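Local coordinates for protein GDP-L-fucose synthase (Campylobacter jejuni subsp. jejuni serotype O:2, PDB 7M13) that binds NADPH and acts as a GDP-D-glycero-L-gluco-heptose synthase, supplying a sugar for the capsular polysaccharide, at residues L66-P71 and L88-N93; N92-N97 and K104-F109. One frame throughout, in Å; residues are numbered along the deposited sequence.

Contact 1: residues L66-P71 and L88-N93; sequences LTAVLP and LMIQNN. With NAP (NADP nicotinamide-adenine-dinucleotide phosphate), chain E.
I90 of helix 80-100 packs against L66 and A68, where the Rossmann fold passes from strand 63-66 into a loop that lines the NADP pocket. Its two branches do different work. With chi1 at -68°, CG2 of I90 stands anti to the backbone N and turns to the loop, touching CD1 of L66 at 4.1 Å and lying 3.9 Å from O of A68. The longer branch runs out past the loop, so that CD1 of I90 comes from above the purine plane to 3.7 Å from N7A of NADP. A beta-branched residue suits this place because one side chain can serve both the protein core and the adenine. L66 swings its CG anti to its own N, which carries the branched end to the helix, CD1 crossing I90 at a slant while CD2 settles on the helix backbone at Q91. The amide end of Q91 is held elsewhere, its NE2 bonded to the carbonyl of A143 on helix 138-158. A68 is small, and its methyl fits between I90 and the adenosine: CB of A68 lies 4.3 Å from CG2 of I90. The same CB of A68 is 3.6 Å from O4B of NADP, in the adenosine ribose. With so short a side chain, the backbone can follow the cofactor closely. V69, a residue seen to bind NADP(H), gives its N to O4B of NADP in a weak hydrogen bond of 3.4 Å, and its branched side chain lies against the other ribose, CG2 of V69 being 3.6 Å from O2D of NADP.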
loop_
_atom_site.group_PDB
_atom_site.type_symbol
_atom_site.label_atom_id
_atom_site.label_comp_id
_atom_site.label_asym_id
_atom_site.label_seq_id
_atom_site.Cartn_x
_atom_site.Cartn_y
_atom_site.Cartn_z
ATOM N N LEU B 66 4.614 6.468 16.663
ATOM C CA LEU B 66 5.314 5.555 15.745
ATOM C C LEU B 66 6.289 6.373 14.913
ATOM O O LEU B 66 5.853 6.929 13.862
ATOM C CB LEU B 66 4.291 4.822 14.898
ATOM C CG LEU B 66 4.865 3.868 13.873
ATOM C CD1 LEU B 66 5.974 3.010 14.473
ATOM C CD2 LEU B 66 3.732 3.064 13.265
ATOM N N THR B 67 7.548 6.470 15.312
ATOM C CA THR B 67 8.533 7.281 14.555
ATOM C C THR B 67 9.526 6.412 13.791
ATOM O O THR B 67 10.228 6.963 12.945
ATOM C CB THR B 67 9.310 8.289 15.425
ATOM O OG1 THR B 67 10.450 7.654 16.030
ATOM C CG2 THR B 67 8.442 8.938 16.469
ATOM N N ALA B 68 9.582 5.110 14.052
ATOM C CA ALA B 68 10.599 4.240 13.458
ATOM C C ALA B 68 10.394 4.120 11.945
ATOM O O ALA B 68 9.252 3.975 11.497
ATOM C CB ALA B 68 10.524 2.896 14.098
ATOM N N VAL B 69 11.473 4.179 11.205
ATOM C CA VAL B 69 11.435 4.183 9.725
ATOM C C VAL B 69 12.783 3.711 9.187
ATOM O O VAL B 69 13.802 3.908 9.856
ATOM C CB VAL B 69 11.048 5.570 9.189
ATOM C CG1 VAL B 69 12.190 6.581 9.341
ATOM C CG2 VAL B 69 10.592 5.486 7.756
ATOM N N LEU B 70 12.758 3.109 7.995
ATOM C CA LEU B 70 13.908 3.047 7.084
ATOM C C LEU B 70 13.768 4.207 6.125
ATOM O O LEU B 70 12.922 4.202 5.248
ATOM C CB LEU B 70 13.923 1.724 6.325
ATOM C CG LEU B 70 14.972 1.664 5.224
ATOM C CD1 LEU B 70 16.365 1.859 5.780
ATOM C CD2 LEU B 70 14.874 0.353 4.465
ATOM N N PRO B 71 14.544 5.293 6.311
ATOM C CA PRO B 71 14.346 6.484 5.505
ATOM C C PRO B 71 14.897 6.346 4.085
ATOM O O PRO B 71 15.801 5.594 3.892
ATOM C CB PRO B 71 15.188 7.538 6.232
ATOM C CG PRO B 71 16.241 6.757 6.951
ATOM C CD PRO B 71 15.628 5.412 7.298
ATOM N N LEU B 88 6.434 -1.178 5.525
ATOM C CA LEU B 88 5.112 -1.847 5.689
ATOM C C LEU B 88 5.127 -2.748 6.921
ATOM O O LEU B 88 4.131 -2.798 7.633
ATOM C CB LEU B 88 4.728 -2.648 4.434
ATOM C CG LEU B 88 4.352 -1.853 3.199
ATOM C CD1 LEU B 88 4.055 -2.800 2.053
ATOM C CD2 LEU B 88 3.170 -0.931 3.447
ATOM N N MET B 89 6.190 -3.521 7.158
ATOM C CA MET B 89 6.209 -4.431 8.315
ATOM C C MET B 89 6.168 -3.623 9.629
ATOM O O MET B 89 5.381 -3.990 10.517
ATOM C CB MET B 89 7.396 -5.384 8.319
ATOM C CG MET B 89 7.375 -6.424 7.160
ATOM S SD MET B 89 5.924 -7.489 7.185
ATOM C CE MET B 89 6.079 -8.158 8.831
ATOM N N ILE B 90 6.960 -2.578 9.742
ATOM C CA ILE B 90 6.969 -1.740 10.962
ATOM C C ILE B 90 5.550 -1.217 11.198
ATOM O O ILE B 90 4.998 -1.316 12.295
ATOM C CB ILE B 90 8.014 -0.631 10.850
ATOM C CG1 ILE B 90 9.425 -1.222 10.869
ATOM C CG2 ILE B 90 7.796 0.356 11.989
ATOM C CD1 ILE B 90 10.488 -0.231 10.492
ATOM N N GLN B 91 5.003 -0.582 10.178
ATOM C CA GLN B 91 3.664 0.034 10.236
ATOM C C GLN B 91 2.642 -1.028 10.634
ATOM O O GLN B 91 1.825 -0.813 11.588
ATOM C CB GLN B 91 3.282 0.669 8.897
ATOM C CG GLN B 91 4.128 1.884 8.525
ATOM C CD GLN B 91 4.090 2.281 7.071
ATOM O OE1 GLN B 91 4.936 3.088 6.654
ATOM N NE2 GLN B 91 3.211 1.688 6.286
ATOM N N ASN B 92 2.623 -2.150 9.929
ATOM C CA ASN B 92 1.563 -3.157 10.119
ATOM C C ASN B 92 1.719 -3.765 11.517
ATOM O O ASN B 92 0.723 -3.945 12.241
ATOM C CB ASN B 92 1.646 -4.242 9.054
ATOM C CG ASN B 92 1.245 -3.768 7.676
ATOM O OD1 ASN B 92 0.756 -2.664 7.516
ATOM N ND2 ASN B 92 1.493 -4.634 6.713
ATOM N N ASN B 93 2.943 -4.093 11.892
ATOM C CA ASN B 93 3.159 -4.747 13.204
ATOM C C ASN B 93 2.742 -3.805 14.339
ATOM O O ASN B 93 2.034 -4.244 15.259
ATOM C CB ASN B 93 4.613 -5.160 13.353
ATOM C CG ASN B 93 5.033 -6.329 12.475
ATOM O OD1 ASN B 93 4.191 -7.089 12.013
ATOM N ND2 ASN B 93 6.337 -6.436 12.273
HETATM P PA NAP E . 15.159 8.661 12.010
HETATM O O1A NAP E . 15.622 8.146 10.680
HETATM O O2A NAP E . 15.975 9.761 12.645
HETATM O O5B NAP E . 15.066 7.518 13.083
HETATM C C5B NAP E . 14.403 6.290 12.785
HETATM C C4B NAP E . 14.572 5.408 13.983
HETATM O O4B NAP E . 13.819 4.199 13.728
HETATM C C3B NAP E . 16.026 4.978 14.267
HETATM O O3B NAP E . 16.359 5.289 15.616
HETATM C C2B NAP E . 16.025 3.487 13.951
HETATM O O2B NAP E . 16.858 2.715 14.818
HETATM C C1B NAP E . 14.572 3.109 14.218
HETATM N N9A NAP E . 14.199 1.906 13.507
HETATM C C8A NAP E . 14.201 1.689 12.163
HETATM N N7A NAP E . 13.923 0.453 11.822
HETATM C C5A NAP E . 13.737 -0.191 13.026
HETATM C C6A NAP E . 13.433 -1.528 13.338
HETATM N N6A NAP E . 13.299 -2.500 12.428
HETATM N N1A NAP E . 13.329 -1.839 14.649
HETATM C C2A NAP E . 13.495 -0.873 15.564
HETATM N N3A NAP E . 13.792 0.415 15.382
HETATM C C4A NAP E . 13.908 0.688 14.076
HETATM O O3 NAP E . 13.646 9.153 11.864
HETATM P PN NAP E . 13.095 10.636 11.797
HETATM O O1N NAP E . 13.891 11.381 10.797
HETATM O O2N NAP E . 13.012 11.123 13.189
HETATM O O5D NAP E . 11.618 10.371 11.216
HETATM C C5D NAP E . 10.524 10.189 12.085
HETATM C C4D NAP E . 9.293 10.011 11.242
HETATM O O4D NAP E . 9.044 11.222 10.476
HETATM C C3D NAP E . 9.365 8.862 10.226
HETATM O O3D NAP E . 8.082 8.242 10.067
HETATM C C2D NAP E . 9.790 9.592 8.982
HETATM O O2D NAP E . 9.519 8.879 7.780
HETATM C C1D NAP E . 8.994 10.877 9.093
HETATM N N1N NAP E . 9.585 11.943 8.254
HETATM C C2N NAP E . 10.850 12.414 8.473
HETATM C C3N NAP E . 11.401 13.325 7.637
HETATM C C7N NAP E . 12.776 13.861 7.819
HETATM O O7N NAP E . 13.144 14.823 7.113
HETATM N N7N NAP E . 13.550 13.292 8.739
HETATM C C4N NAP E . 10.627 13.861 6.535
HETATM C C5N NAP E . 9.282 13.351 6.388
HETATM C C6N NAP E . 8.851 12.403 7.162
HETATM P P2B NAP E . 18.457 2.663 14.579
HETATM O O1X NAP E . 18.938 3.988 15.102
HETATM O O2X NAP E . 18.735 2.406 13.165
HETATM O O3X NAP E . 18.908 1.471 15.445
#

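Contact 2: residues N92-N97 and K104-F109; sequences NNVIHN and KKLVFF. With NAP (NADP nicotinamide-adenine-dinucleotide phosphate), chain E.
L106 projects from its strand toward the helix and meets V94 and I95 with a single methyl. CD1 of L106 lies 4.2 Å from CG1 of V94 and 4.3 Å from CG1 of I95, so one leucine tip sits against two consecutive helix residues. With CG anti to the backbone N (chi1 178°), the side chain first runs forward along the strand, and its CD1 then turns out to the helix. These branched aliphatic residues suit a buried seam with no hydrogen bond across it. The seam joins the helix and second strand of the beta-alpha-beta unit formed by 63-66, 80-100 and 105-111 in the Rossmann domain. Around it, V64 and F162 on the neighbouring strands also touch L106, while M150 and C151 of helix 138-158 cover I95. On another side of the helix, toward helix 49-59, ND2 of N97 reaches back one turn to O of N93 at 2.9 Å, in the carbonyl plane and on a lone pair, so this oxygen takes two donors, the other being N of N97. Farther along the same strand, O of F109 accepts a weak hydrogen bond from O3D of NADP at 3.3 Å and a second bond from NZ of K144.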
loop_
_atom_site.group_PDB
_atom_site.type_symbol
_atom_site.label_atom_id
_atom_site.label_comp_id
_atom_site.label_asym_id
_atom_site.label_seq_id
_atom_site.Cartn_x
_atom_site.Cartn_y
_atom_site.Cartn_z
ATOM N N ASN B 92 2.623 -2.150 9.929
ATOM C CA ASN B 92 1.563 -3.157 10.119
ATOM C C ASN B 92 1.719 -3.765 11.517
ATOM O O ASN B 92 0.723 -3.945 12.241
ATOM C CB ASN B 92 1.646 -4.242 9.054
ATOM C CG ASN B 92 1.245 -3.768 7.676
ATOM O OD1 ASN B 92 0.756 -2.664 7.516
ATOM N ND2 ASN B 92 1.493 -4.634 6.713
ATOM N N ASN B 93 2.943 -4.093 11.892
ATOM C CA ASN B 93 3.159 -4.747 13.204
ATOM C C ASN B 93 2.742 -3.805 14.339
ATOM O O ASN B 93 2.034 -4.244 15.259
ATOM C CB ASN B 93 4.613 -5.160 13.353
ATOM C CG ASN B 93 5.033 -6.329 12.475
ATOM O OD1 ASN B 93 4.191 -7.089 12.013
ATOM N ND2 ASN B 93 6.337 -6.436 12.273
ATOM N N VAL B 94 3.121 -2.532 14.280
ATOM C CA VAL B 94 2.824 -1.625 15.420
ATOM C C VAL B 94 1.340 -1.257 15.398
ATOM O O VAL B 94 0.688 -1.302 16.438
ATOM C CB VAL B 94 3.743 -0.397 15.365
ATOM C CG1 VAL B 94 3.325 0.671 16.348
ATOM C CG2 VAL B 94 5.182 -0.835 15.583
ATOM N N ILE B 95 0.768 -0.970 14.233
ATOM C CA ILE B 95 -0.634 -0.513 14.183
ATOM C C ILE B 95 -1.550 -1.680 14.587
ATOM O O ILE B 95 -2.445 -1.516 15.427
ATOM C CB ILE B 95 -0.993 0.074 12.816
ATOM C CG1 ILE B 95 -0.231 1.370 12.572
ATOM C CG2 ILE B 95 -2.495 0.281 12.732
ATOM C CD1 ILE B 95 -0.256 1.827 11.129
ATOM N N HIS B 96 -1.357 -2.867 14.007
ATOM C CA HIS B 96 -2.261 -3.993 14.306
ATOM C C HIS B 96 -2.113 -4.408 15.778
ATOM O O HIS B 96 -3.147 -4.681 16.407
ATOM C CB HIS B 96 -2.011 -5.175 13.365
ATOM C CG HIS B 96 -2.947 -6.286 13.621
ATOM N ND1 HIS B 96 -4.251 -6.164 13.267
ATOM C CD2 HIS B 96 -2.794 -7.502 14.195
ATOM C CE1 HIS B 96 -4.891 -7.281 13.604
ATOM N NE2 HIS B 96 -4.025 -8.115 14.163
ATOM N N ASN B 97 -0.883 -4.518 16.283
ATOM C CA ASN B 97 -0.682 -4.958 17.689
ATOM C C ASN B 97 -1.119 -3.870 18.666
ATOM O O ASN B 97 -1.596 -4.213 19.739
ATOM C CB ASN B 97 0.713 -5.515 17.931
ATOM C CG ASN B 97 0.815 -6.865 17.255
ATOM O OD1 ASN B 97 0.210 -7.835 17.746
ATOM N ND2 ASN B 97 1.399 -6.910 16.062
ATOM N N LYS B 104 -4.979 3.275 23.445
ATOM C CA LYS B 104 -5.990 4.341 23.379
ATOM C C LYS B 104 -5.817 5.199 22.131
ATOM O O LYS B 104 -6.805 5.425 21.439
ATOM C CB LYS B 104 -5.925 5.188 24.643
ATOM C CG LYS B 104 -6.263 4.392 25.878
ATOM C CD LYS B 104 -6.184 5.172 27.163
ATOM C CE LYS B 104 -6.706 4.375 28.343
ATOM N NZ LYS B 104 -5.789 3.261 28.715
ATOM N N LYS B 105 -4.609 5.657 21.848
ATOM C CA LYS B 105 -4.378 6.516 20.687
ATOM C C LYS B 105 -2.965 6.310 20.158
ATOM O O LYS B 105 -2.060 5.975 20.940
ATOM C CB LYS B 105 -4.541 7.953 21.131
ATOM C CG LYS B 105 -5.061 8.905 20.112
ATOM C CD LYS B 105 -5.711 10.078 20.838
ATOM C CE LYS B 105 -5.815 11.179 19.847
ATOM N NZ LYS B 105 -6.527 12.308 20.447
ATOM N N LEU B 106 -2.808 6.466 18.849
ATOM C CA LEU B 106 -1.525 6.306 18.155
ATOM C C LEU B 106 -1.357 7.467 17.196
ATOM O O LEU B 106 -2.350 7.867 16.581
ATOM C CB LEU B 106 -1.554 4.965 17.403
ATOM C CG LEU B 106 -0.319 4.598 16.565
ATOM C CD1 LEU B 106 -0.127 3.080 16.556
ATOM C CD2 LEU B 106 -0.443 5.118 15.145
ATOM N N VAL B 107 -0.133 7.966 17.103
ATOM C CA VAL B 107 0.247 8.962 16.073
ATOM C C VAL B 107 1.325 8.356 15.200
ATOM O O VAL B 107 2.301 7.809 15.710
ATOM C CB VAL B 107 0.719 10.271 16.702
ATOM C CG1 VAL B 107 1.370 11.174 15.652
ATOM C CG2 VAL B 107 -0.426 10.967 17.398
ATOM N N PHE B 108 1.098 8.360 13.898
ATOM C CA PHE B 108 2.022 7.873 12.868
ATOM C C PHE B 108 2.491 9.079 12.065
ATOM O O PHE B 108 1.709 10.005 11.829
ATOM C CB PHE B 108 1.313 6.866 11.957
ATOM C CG PHE B 108 2.069 6.460 10.720
ATOM C CD1 PHE B 108 3.308 5.851 10.829
ATOM C CD2 PHE B 108 1.498 6.592 9.470
ATOM C CE1 PHE B 108 4.009 5.461 9.703
ATOM C CE2 PHE B 108 2.205 6.214 8.345
ATOM C CZ PHE B 108 3.459 5.666 8.473
ATOM N N PHE B 109 3.689 9.045 11.528
ATOM C CA PHE B 109 4.236 10.156 10.710
ATOM C C PHE B 109 4.351 9.715 9.260
ATOM O O PHE B 109 4.998 8.673 8.939
ATOM C CB PHE B 109 5.566 10.626 11.258
ATOM C CG PHE B 109 5.436 11.175 12.650
ATOM C CD1 PHE B 109 5.025 12.485 12.852
ATOM C CD2 PHE B 109 5.563 10.339 13.744
ATOM C CE1 PHE B 109 4.866 12.971 14.140
ATOM C CE2 PHE B 109 5.396 10.837 15.027
ATOM C CZ PHE B 109 5.023 12.146 15.217
HETATM P PA NAP E . 15.159 8.661 12.010
HETATM O O1A NAP E . 15.622 8.146 10.680
HETATM O O2A NAP E . 15.975 9.761 12.645
HETATM O O5B NAP E . 15.066 7.518 13.083
HETATM C C5B NAP E . 14.403 6.290 12.785
HETATM C C4B NAP E . 14.572 5.408 13.983
HETATM O O4B NAP E . 13.819 4.199 13.728
HETATM C C3B NAP E . 16.026 4.978 14.267
HETATM O O3B NAP E . 16.359 5.289 15.616
HETATM C C2B NAP E . 16.025 3.487 13.951
HETATM O O2B NAP E . 16.858 2.715 14.818
HETATM C C1B NAP E . 14.572 3.109 14.218
HETATM N N9A NAP E . 14.199 1.906 13.507
HETATM C C8A NAP E . 14.201 1.689 12.163
HETATM N N7A NAP E . 13.923 0.453 11.822
HETATM C C5A NAP E . 13.737 -0.191 13.026
HETATM C C6A NAP E . 13.433 -1.528 13.338
HETATM N N6A NAP E . 13.299 -2.500 12.428
HETATM N N1A NAP E . 13.329 -1.839 14.649
HETATM C C2A NAP E . 13.495 -0.873 15.564
HETATM N N3A NAP E . 13.792 0.415 15.382
HETATM C C4A NAP E . 13.908 0.688 14.076
HETATM O O3 NAP E . 13.646 9.153 11.864
HETATM P PN NAP E . 13.095 10.636 11.797
HETATM O O1N NAP E . 13.891 11.381 10.797
HETATM O O2N NAP E . 13.012 11.123 13.189
HETATM O O5D NAP E . 11.618 10.371 11.216
HETATM C C5D NAP E . 10.524 10.189 12.085
HETATM C C4D NAP E . 9.293 10.011 11.242
HETATM O O4D NAP E . 9.044 11.222 10.476
HETATM C C3D NAP E . 9.365 8.862 10.226
HETATM O O3D NAP E . 8.082 8.242 10.067
HETATM C C2D NAP E . 9.790 9.592 8.982
HETATM O O2D NAP E . 9.519 8.879 7.780
HETATM C C1D NAP E . 8.994 10.877 9.093
HETATM N N1N NAP E . 9.585 11.943 8.254
HETATM C C2N NAP E . 10.850 12.414 8.473
HETATM C C3N NAP E . 11.401 13.325 7.637
HETATM C C7N NAP E . 12.776 13.861 7.819
HETATM O O7N NAP E . 13.144 14.823 7.113
HETATM N N7N NAP E . 13.550 13.292 8.739
HETATM C C4N NAP E . 10.627 13.861 6.535
HETATM C C5N NAP E . 9.282 13.351 6.388
HETATM C C6N NAP E . 8.851 12.403 7.162
HETATM P P2B NAP E . 18.457 2.663 14.579
HETATM O O1X NAP E . 18.938 3.988 15.102
HETATM O O2X NAP E . 18.735 2.406 13.165
HETATM O O3X NAP E . 18.908 1.471 15.445
#

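Contacts 1 and 2 are successive parts of one layer, their centres about 9 Å apart; helix 80-100 runs through both, and N92 and N93 belong to both. The two parallel strands bring them together: N of L66 probably bonds to O of V107 at 2.8 Å. O of L66 also packs 3.4 Å from CD2 of F109. F108 fills the join, its CD1 3.7 Å from CD2 of L66 and its CZ 3.5 Å from OE1 of Q91. Both contacts reach NADP, contact 1 by the loop after strand 63-66 and by I90, beside the adenosine and the second ribose, contact 2 by F109 at that second ribose. Beyond the helix, both also touch the second subunit.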